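Local coordinates for protein acid phosphatase (Mycobacterium tuberculosis, PDB 2A6P) that dephosphorylates a broad range of phosphate monoesters, sugar phosphates among them, and can serve in vivo as a fructose-1,6-bisphosphatase that maintains gluconeogenesis, at residues G49-E54 with A179-C184; E122-V127 with L166-G171; D129-A134 with S156-T161. All coordinates share one frame; numbering follows the deposited sequence.

The three contacts are a worked example of how an alpha/beta/alpha sandwich is closed from both faces of one mixed sheet. Contact 1 lays helix 39-53 against strand 180-187, and contacts 2 and 3 lie across the sheet, sharing helix 124-141. The centres of contacts 2 and 3 are about 8 Å apart, those of contacts 1 and 2 about 25 Å. Cys-184 SG and Ile-160 CG1, 4.2 Å apart, join contact 1 to contact 3. Along the chain they are nested, contact 3 within the loop closed by contact 2, and contact 2 within that of contact 1: segments distant in sequence meet on the two faces of one sheet. All lie in the histidine phosphatase region.

Contact 1. Residues G49-E54 with A179-C184; sequences GQLLGE and ASIGIC
Leu-51, in the last turns of helix 39-53, points its CB toward strand 180-187 and meets Ile-181 of that strand chiefly through one methyl group, CD2. Its CG stands anti to the backbone N (chi1 179°), which carries the isobutyl group out from the helix and leaves CD2 4.1 Å from Ile-181 CD1. The two side chains run alongside each other in opposite senses, the leucine reaching from helix to sheet and the isoleucine from sheet to helix. An extended second torsion in Ile-181 (chi2 171°) puts CD1 at the far end of the chain, where the helix can be touched while the branch methyl CG2 stays nearer the strand. Leu-52, the next residue, does not start in that direction; its CD1 is modelled against the same isoleucine methyl, too near for two carbons, so the detail of this second touch is doubtful. On the strand side, Ile-181 also packs on Leu-16 and Leu-198 of the flanking strands, and its backbone pairs with Leu-198. Leu-51 rests on Leu-198 as well, so the helix spans two strands. This is plain layer packing, and the side chain of Ile-181 lies about 11 Å from that of His-18, the inferred phosphohistidine: a helix laid on one face of the mixed central sheet, as expected in the alpha/beta/alpha sandwich of the histidine phosphatases.

Contact 2. Residues E122-V127 with L166-G171; sequences ESVAQV and LPLAEG
The capped first turn of helix 124-141 docks Val-124 and Val-127 on Leu-168, which opens the short 3-10 segment in the connection between helix 153-163 and strand 180-187. A capping box starts the helix. Gln-126 N donates to Ser-123 OG at 3.3 Å, and Ser-123 N answers to Gln-126 OE1 at 3.2 Å. The second bond is fairly straight, 161° at the hydrogen, with the donor tilted only 16° from the plane of the side-chain amide. Val-124 and Val-127, one helical turn apart, then face the leucine. Val-124 presents CG1, placed anti to its backbone N (chi1 176°), 4.0 Å from Leu-168 CD1; the same valine methyl also lies alongside Leu-168 CB, the two side chains passing in opposite senses. Val-127 comes across Leu-168 at about a right angle, with its CB 4.0 Å from Leu-168 CD1. That one methyl is therefore bordered by both valines and by the main-chain carbonyl of Val-124, whose O is 3.8 Å from Leu-168 CD1. Ala-158 of helix 153-163 touches both Val-127 and Leu-168 and adds to this apolar corner, with Trp-91 against Val-127, while Leu-166 and Glu-170 pack against Glu-170 and Leu-166 of the second subunit. The side chain of Val-127 is about 7 Å from that of Glu-90, a proton donor/acceptor by similarity. No hydrogen bond joins the two segments, so the join rests on shape and dispersion; their polar groups bond within each segment or elsewhere in the chain, as Glu-122 does to Arg-130 and Gly-171 O to Arg-157.

Contact 3. Residues D129-A134 with S156-T161; sequences DRADSA and SRAVIT
Ala-131 of helix 124-141 points its CB at the backbone of helix 153-163, beside Ala-158 O and Val-159 N, and the tight part of the contact is built around this single methyl. Ala-131 CB is 3.9 Å from Ala-158 O and 4.0 Å from Ala-158 CB, so it meets a peptide oxygen and a methyl at once. With no longer side chain in the way, the CA atoms of Ala-131 and Val-159 come within 5.0 Å. One turn further on, Ala-134 CB meets Val-159 CG2 at 4.1 Å. That valine methyl lies anti to the carbonyl carbon, its sister CG1 having taken the position anti to the backbone N (chi1 174°). The short helix segments pass 8.6 Å apart and cross at -68°, consistent with touching limited to a few small residues. Both helices belong to the layer on one face of the histidine phosphatase sheet, joined in sequence through strand 147-151; Val-159 reaches down to Leu-13 and Leu-15 of strand 13-17, and Ala-134 to Phe-149. The far side of helix 124-141 is different in character. Asp-129 and Ser-133 are exposed there, and the serine folds back on its own helix: Ser-133 OG donates to Asp-129 O at 3.1 Å, on the opposite face of the carbonyl plane from the backbone donor Ser-133 N. Thr-161 repeats this pattern inside the protein, its OG1 giving a 2.7 Å bond to Arg-157 O, again across the plane from the helical N-H, which satisfies a buried hydroxyl within the helix. Partly exposed Asp-132, whose CB points away from segment 156-161, still reaches Arg-162 through a salt bridge from OD1 to NE, while Arg-157 NH2 forms one with Glu-187 OE1 of the second subunit.

Contact 1. Residues G49-E54 with A179-C184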
loop_
_atom_site.group_PDB
_atom_site.type_symbol
_atom_site.label_atom_id
_atom_site.label_comp_id
_atom_site.label_asym_id
_atom_site.label_seq_id
_atom_site.Cartn_x
_atom_site.Cartn_y
_atom_site.Cartn_z
ATOM N N GLY A 49 -2.866 -4.179 18.268
ATOM C CA GLY A 49 -3.919 -3.475 18.982
ATOM C C GLY A 49 -3.374 -2.195 19.581
ATOM O O GLY A 49 -4.086 -1.207 19.743
ATOM N N GLN A 50 -2.090 -2.231 19.908
ATOM C CA GLN A 50 -1.384 -1.092 20.474
ATOM C C GLN A 50 -1.353 -0.033 19.382
ATOM O O GLN A 50 -1.612 1.150 19.621
ATOM C CB GLN A 50 0.045 -1.510 20.831
ATOM C CG GLN A 50 0.636 -0.822 22.054
ATOM C CD GLN A 50 1.985 -1.413 22.467
ATOM O OE1 GLN A 50 3.002 -1.216 21.789
ATOM N NE2 GLN A 50 1.995 -2.148 23.578
ATOM N N LEU A 51 -1.036 -0.488 18.175
ATOM C CA LEU A 51 -0.957 0.369 17.000
ATOM C C LEU A 51 -2.333 0.911 16.578
ATOM O O LEU A 51 -2.447 2.066 16.158
ATOM C CB LEU A 51 -0.313 -0.417 15.860
ATOM C CG LEU A 51 -0.149 0.262 14.503
ATOM C CD1 LEU A 51 0.445 1.646 14.671
ATOM C CD2 LEU A 51 0.740 -0.620 13.630
ATOM N N LEU A 52 -3.366 0.075 16.690
ATOM C CA LEU A 52 -4.719 0.489 16.331
ATOM C C LEU A 52 -5.150 1.601 17.280
ATOM O O LEU A 52 -5.949 2.473 16.930
ATOM C CB LEU A 52 -5.695 -0.690 16.453
ATOM C CG LEU A 52 -6.145 -1.575 15.272
ATOM C CD1 LEU A 52 -5.554 -1.107 13.957
ATOM C CD2 LEU A 52 -5.761 -3.012 15.560
ATOM N N GLY A 53 -4.601 1.559 18.489
ATOM C CA GLY A 53 -4.928 2.545 19.499
ATOM C C GLY A 53 -4.613 3.968 19.102
ATOM O O GLY A 53 -5.359 4.879 19.444
ATOM N N GLU A 54 -3.521 4.178 18.380
ATOM C CA GLU A 54 -3.173 5.533 17.984
ATOM C C GLU A 54 -3.637 5.896 16.579
ATOM O O GLU A 54 -3.146 6.857 15.981
ATOM C CB GLU A 54 -1.665 5.755 18.129
ATOM C CG GLU A 54 -0.793 4.769 17.385
ATOM C CD GLU A 54 0.659 4.856 17.818
ATOM O OE1 GLU A 54 0.928 4.638 19.018
ATOM O OE2 GLU A 54 1.530 5.141 16.963
ATOM N N ALA A 179 -0.121 -10.028 11.098
ATOM C CA ALA A 179 -0.298 -8.930 12.043
ATOM C C ALA A 179 -0.082 -7.566 11.406
ATOM O O ALA A 179 0.268 -6.611 12.097
ATOM C CB ALA A 179 0.643 -9.101 13.240
ATOM N N SER A 180 -0.287 -7.469 10.095
ATOM C CA SER A 180 -0.129 -6.193 9.401
ATOM C C SER A 180 -1.495 -5.534 9.149
ATOM O O SER A 180 -2.533 -6.207 9.094
ATOM C CB SER A 180 0.604 -6.395 8.075
ATOM O OG SER A 180 -0.196 -7.098 7.143
ATOM N N ILE A 181 -1.474 -4.216 8.992
ATOM C CA ILE A 181 -2.675 -3.423 8.767
ATOM C C ILE A 181 -2.671 -2.694 7.415
ATOM O O ILE A 181 -1.657 -2.128 7.001
ATOM C CB ILE A 181 -2.841 -2.360 9.902
ATOM C CG1 ILE A 181 -2.972 -3.059 11.266
ATOM C CG2 ILE A 181 -4.042 -1.452 9.622
ATOM C CD1 ILE A 181 -2.920 -2.095 12.445
ATOM N N GLY A 182 -3.812 -2.744 6.730
ATOM C CA GLY A 182 -3.980 -2.048 5.464
ATOM C C GLY A 182 -5.153 -1.109 5.708
ATOM O O GLY A 182 -6.057 -1.480 6.464
ATOM N N ILE A 183 -5.149 0.092 5.114
ATOM C CA ILE A 183 -6.235 1.059 5.320
ATOM C C ILE A 183 -6.787 1.612 4.008
ATOM O O ILE A 183 -6.048 2.139 3.183
ATOM C CB ILE A 183 -5.774 2.249 6.205
ATOM C CG1 ILE A 183 -5.310 1.732 7.572
ATOM C CG2 ILE A 183 -6.895 3.261 6.353
ATOM C CD1 ILE A 183 -4.842 2.790 8.500
ATOM N N CYS A 184 -8.096 1.485 3.824
ATOM C CA CYS A 184 -8.760 1.956 2.607
ATOM C C CYS A 184 -9.605 3.196 2.879
ATOM O O CYS A 184 -10.297 3.268 3.888
ATOM C CB CYS A 184 -9.660 0.863 2.038
ATOM S SG CYS A 184 -8.820 -0.611 1.531
#

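Contact 2. Residues E122-V127 with L166-G171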
loop_
_atom_site.group_PDB
_atom_site.type_symbol
_atom_site.label_atom_id
_atom_site.label_comp_id
_atom_site.label_asym_id
_atom_site.label_seq_id
_atom_site.Cartn_x
_atom_site.Cartn_y
_atom_site.Cartn_z
ATOM N N GLU A 122 -12.267 -22.814 -3.370
ATOM C CA GLU A 122 -12.869 -21.634 -3.991
ATOM C C GLU A 122 -12.180 -21.216 -5.276
ATOM O O GLU A 122 -10.953 -21.261 -5.386
ATOM C CB GLU A 122 -12.869 -20.434 -3.036
ATOM C CG GLU A 122 -13.854 -20.535 -1.896
ATOM C CD GLU A 122 -13.893 -19.282 -1.049
ATOM O OE1 GLU A 122 -14.734 -18.402 -1.325
ATOM O OE2 GLU A 122 -13.076 -19.171 -0.115
ATOM N N SER A 123 -12.986 -20.817 -6.251
ATOM C CA SER A 123 -12.469 -20.355 -7.528
ATOM C C SER A 123 -12.315 -18.841 -7.395
ATOM O O SER A 123 -12.838 -18.243 -6.450
ATOM C CB SER A 123 -13.461 -20.642 -8.640
ATOM O OG SER A 123 -14.620 -19.858 -8.446
ATOM N N VAL A 124 -11.614 -18.231 -8.347
ATOM C CA VAL A 124 -11.412 -16.785 -8.331
ATOM C C VAL A 124 -12.772 -16.073 -8.297
ATOM O O VAL A 124 -12.998 -15.161 -7.490
ATOM C CB VAL A 124 -10.593 -16.334 -9.581
ATOM C CG1 VAL A 124 -10.473 -14.812 -9.614
ATOM C CG2 VAL A 124 -9.209 -16.985 -9.557
ATOM N N ALA A 125 -13.679 -16.520 -9.162
ATOM C CA ALA A 125 -15.018 -15.949 -9.259
ATOM C C ALA A 125 -15.708 -15.909 -7.896
ATOM O O ALA A 125 -16.304 -14.897 -7.508
ATOM C CB ALA A 125 -15.853 -16.763 -10.246
ATOM N N GLN A 126 -15.622 -17.011 -7.165
ATOM C CA GLN A 126 -16.256 -17.087 -5.857
ATOM C C GLN A 126 -15.655 -16.121 -4.845
ATOM O O GLN A 126 -16.378 -15.503 -4.063
ATOM C CB GLN A 126 -16.190 -18.526 -5.327
ATOM C CG GLN A 126 -17.136 -19.486 -6.056
ATOM C CD GLN A 126 -17.066 -20.899 -5.519
ATOM O OE1 GLN A 126 -16.060 -21.584 -5.671
ATOM N NE2 GLN A 126 -18.141 -21.339 -4.879
ATOM N N VAL A 127 -14.337 -15.971 -4.860
ATOM C CA VAL A 127 -13.722 -15.063 -3.907
ATOM C C VAL A 127 -13.957 -13.630 -4.348
ATOM O O VAL A 127 -14.086 -12.737 -3.512
ATOM C CB VAL A 127 -12.224 -15.342 -3.745
ATOM C CG1 VAL A 127 -11.622 -14.364 -2.733
ATOM C CG2 VAL A 127 -12.023 -16.775 -3.256
ATOM N N LEU A 166 -10.214 -3.146 -8.949
ATOM C CA LEU A 166 -9.340 -3.813 -9.903
ATOM C C LEU A 166 -9.775 -5.283 -9.998
ATOM O O LEU A 166 -10.488 -5.776 -9.120
ATOM C CB LEU A 166 -7.883 -3.744 -9.422
ATOM C CG LEU A 166 -7.167 -2.389 -9.412
ATOM C CD1 LEU A 166 -5.882 -2.495 -8.606
ATOM C CD2 LEU A 166 -6.868 -1.951 -10.844
ATOM N N PRO A 167 -9.376 -5.989 -11.077
ATOM C CA PRO A 167 -9.746 -7.406 -11.219
ATOM C C PRO A 167 -9.037 -8.126 -10.076
ATOM O O PRO A 167 -7.941 -7.726 -9.670
ATOM C CB PRO A 167 -9.170 -7.791 -12.581
ATOM C CG PRO A 167 -9.123 -6.489 -13.326
ATOM C CD PRO A 167 -8.659 -5.508 -12.269
ATOM N N LEU A 168 -9.647 -9.181 -9.557
ATOM C CA LEU A 168 -9.070 -9.904 -8.431
ATOM C C LEU A 168 -7.678 -10.425 -8.742
ATOM O O LEU A 168 -6.876 -10.672 -7.840
ATOM C CB LEU A 168 -9.982 -11.063 -8.026
ATOM C CG LEU A 168 -10.252 -11.236 -6.530
ATOM C CD1 LEU A 168 -10.410 -12.723 -6.233
ATOM C CD2 LEU A 168 -9.119 -10.656 -5.722
ATOM N N ALA A 169 -7.395 -10.605 -10.025
ATOM C CA ALA A 169 -6.082 -11.088 -10.445
ATOM C C ALA A 169 -4.962 -10.229 -9.876
ATOM O O ALA A 169 -3.848 -10.709 -9.695
ATOM C CB ALA A 169 -5.993 -11.095 -11.968
ATOM N N GLU A 170 -5.268 -8.960 -9.600
ATOM C CA GLU A 170 -4.285 -8.006 -9.083
ATOM C C GLU A 170 -3.946 -8.178 -7.595
ATOM O O GLU A 170 -3.093 -7.455 -7.069
ATOM C CB GLU A 170 -4.760 -6.559 -9.325
ATOM C CG GLU A 170 -5.060 -6.173 -10.772
ATOM C CD GLU A 170 -3.903 -6.437 -11.727
ATOM O OE1 GLU A 170 -2.741 -6.511 -11.283
ATOM O OE2 GLU A 170 -4.155 -6.548 -12.941
ATOM N N GLY A 171 -4.607 -9.118 -6.915
ATOM C CA GLY A 171 -4.314 -9.336 -5.509
ATOM C C GLY A 171 -2.854 -9.726 -5.278
ATOM O O GLY A 171 -2.331 -9.630 -4.162
#

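Contact 3. Residues D129-A134 with S156-T161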
loop_
_atom_site.group_PDB
_atom_site.type_symbol
_atom_site.label_atom_id
_atom_site.label_comp_id
_atom_site.label_asym_id
_atom_site.label_seq_id
_atom_site.Cartn_x
_atom_site.Cartn_y
_atom_site.Cartn_z
ATOM N N ASP A 129 -16.636 -12.450 -5.677
ATOM C CA ASP A 129 -17.971 -12.119 -5.182
ATOM C C ASP A 129 -17.997 -11.977 -3.672
ATOM O O ASP A 129 -18.681 -11.106 -3.143
ATOM C CB ASP A 129 -18.981 -13.188 -5.584
ATOM C CG ASP A 129 -18.943 -13.487 -7.051
ATOM O OD1 ASP A 129 -18.843 -12.532 -7.849
ATOM O OD2 ASP A 129 -19.017 -14.682 -7.407
ATOM N N ARG A 130 -17.265 -12.839 -2.973
ATOM C CA ARG A 130 -17.227 -12.750 -1.518
ATOM C C ARG A 130 -16.563 -11.426 -1.119
ATOM O O ARG A 130 -17.007 -10.736 -0.181
ATOM C CB ARG A 130 -16.461 -13.937 -0.924
ATOM C CG ARG A 130 -16.793 -14.154 0.529
ATOM C CD ARG A 130 -16.708 -15.617 0.948
ATOM N NE ARG A 130 -15.433 -15.939 1.577
ATOM C CZ ARG A 130 -14.312 -16.155 0.908
ATOM N NH1 ARG A 130 -14.326 -16.091 -0.414
ATOM N NH2 ARG A 130 -13.184 -16.405 1.553
ATOM N N ALA A 131 -15.506 -11.077 -1.850
ATOM C CA ALA A 131 -14.776 -9.838 -1.612
ATOM C C ALA A 131 -15.686 -8.634 -1.828
ATOM O O ALA A 131 -15.705 -7.710 -1.015
ATOM C CB ALA A 131 -13.574 -9.758 -2.538
ATOM N N ASP A 132 -16.443 -8.636 -2.919
ATOM C CA ASP A 132 -17.346 -7.519 -3.191
ATOM C C ASP A 132 -18.426 -7.387 -2.118
ATOM O O ASP A 132 -18.768 -6.273 -1.712
ATOM C CB ASP A 132 -17.996 -7.660 -4.573
ATOM C CG ASP A 132 -17.009 -7.410 -5.714
ATOM O OD1 ASP A 132 -16.175 -6.485 -5.582
ATOM O OD2 ASP A 132 -17.070 -8.126 -6.743
ATOM N N SER A 133 -18.963 -8.511 -1.654
ATOM C CA SER A 133 -19.988 -8.454 -0.613
ATOM C C SER A 133 -19.384 -7.802 0.637
ATOM O O SER A 133 -20.043 -7.004 1.317
ATOM C CB SER A 133 -20.505 -9.865 -0.266
ATOM O OG SER A 133 -21.172 -10.484 -1.364
ATOM N N ALA A 134 -18.125 -8.143 0.925
ATOM C CA ALA A 134 -17.423 -7.596 2.084
ATOM C C ALA A 134 -17.272 -6.081 1.951
ATOM O O ALA A 134 -17.468 -5.348 2.918
ATOM C CB ALA A 134 -16.043 -8.257 2.237
ATOM N N SER A 156 -7.888 -10.592 2.713
ATOM C CA SER A 156 -7.718 -9.162 2.981
ATOM C C SER A 156 -7.259 -8.467 1.695
ATOM O O SER A 156 -7.730 -7.386 1.356
ATOM C CB SER A 156 -6.686 -8.935 4.090
ATOM O OG SER A 156 -7.162 -9.390 5.349
ATOM N N ARG A 157 -6.324 -9.088 0.986
ATOM C CA ARG A 157 -5.829 -8.537 -0.265
ATOM C C ARG A 157 -6.948 -8.487 -1.288
ATOM O O ARG A 157 -6.983 -7.596 -2.138
ATOM C CB ARG A 157 -4.739 -9.409 -0.858
ATOM C CG ARG A 157 -3.441 -9.500 -0.112
ATOM C CD ARG A 157 -2.499 -10.162 -1.094
ATOM N NE ARG A 157 -1.437 -10.908 -0.464
ATOM C CZ ARG A 157 -0.473 -11.512 -1.142
ATOM N NH1 ARG A 157 -0.456 -11.436 -2.469
ATOM N NH2 ARG A 157 0.452 -12.199 -0.491
ATOM N N ALA A 158 -7.834 -9.479 -1.223
ATOM C CA ALA A 158 -8.964 -9.561 -2.136
ATOM C C ALA A 158 -9.845 -8.354 -1.881
ATOM O O ALA A 158 -10.272 -7.673 -2.815
ATOM C CB ALA A 158 -9.760 -10.846 -1.889
ATOM N N VAL A 159 -10.135 -8.104 -0.609
ATOM C CA VAL A 159 -10.967 -6.961 -0.257
ATOM C C VAL A 159 -10.326 -5.660 -0.733
ATOM O O VAL A 159 -10.988 -4.818 -1.329
ATOM C CB VAL A 159 -11.200 -6.887 1.252
ATOM C CG1 VAL A 159 -11.938 -5.594 1.607
ATOM C CG2 VAL A 159 -12.012 -8.111 1.693
ATOM N N ILE A 160 -9.029 -5.511 -0.486
ATOM C CA ILE A 160 -8.303 -4.307 -0.909
ATOM C C ILE A 160 -8.339 -4.137 -2.424
ATOM O O ILE A 160 -8.618 -3.042 -2.926
ATOM C CB ILE A 160 -6.832 -4.361 -0.449
ATOM C CG1 ILE A 160 -6.766 -4.286 1.080
ATOM C CG2 ILE A 160 -6.034 -3.239 -1.094
ATOM C CD1 ILE A 160 -5.390 -4.506 1.624
ATOM N N THR A 161 -8.045 -5.219 -3.147
ATOM C CA THR A 161 -8.048 -5.185 -4.607
ATOM C C THR A 161 -9.404 -4.737 -5.137
ATOM O O THR A 161 -9.479 -3.996 -6.110
ATOM C CB THR A 161 -7.721 -6.567 -5.201
ATOM O OG1 THR A 161 -6.424 -6.982 -4.757
ATOM C CG2 THR A 161 -7.723 -6.515 -6.716
#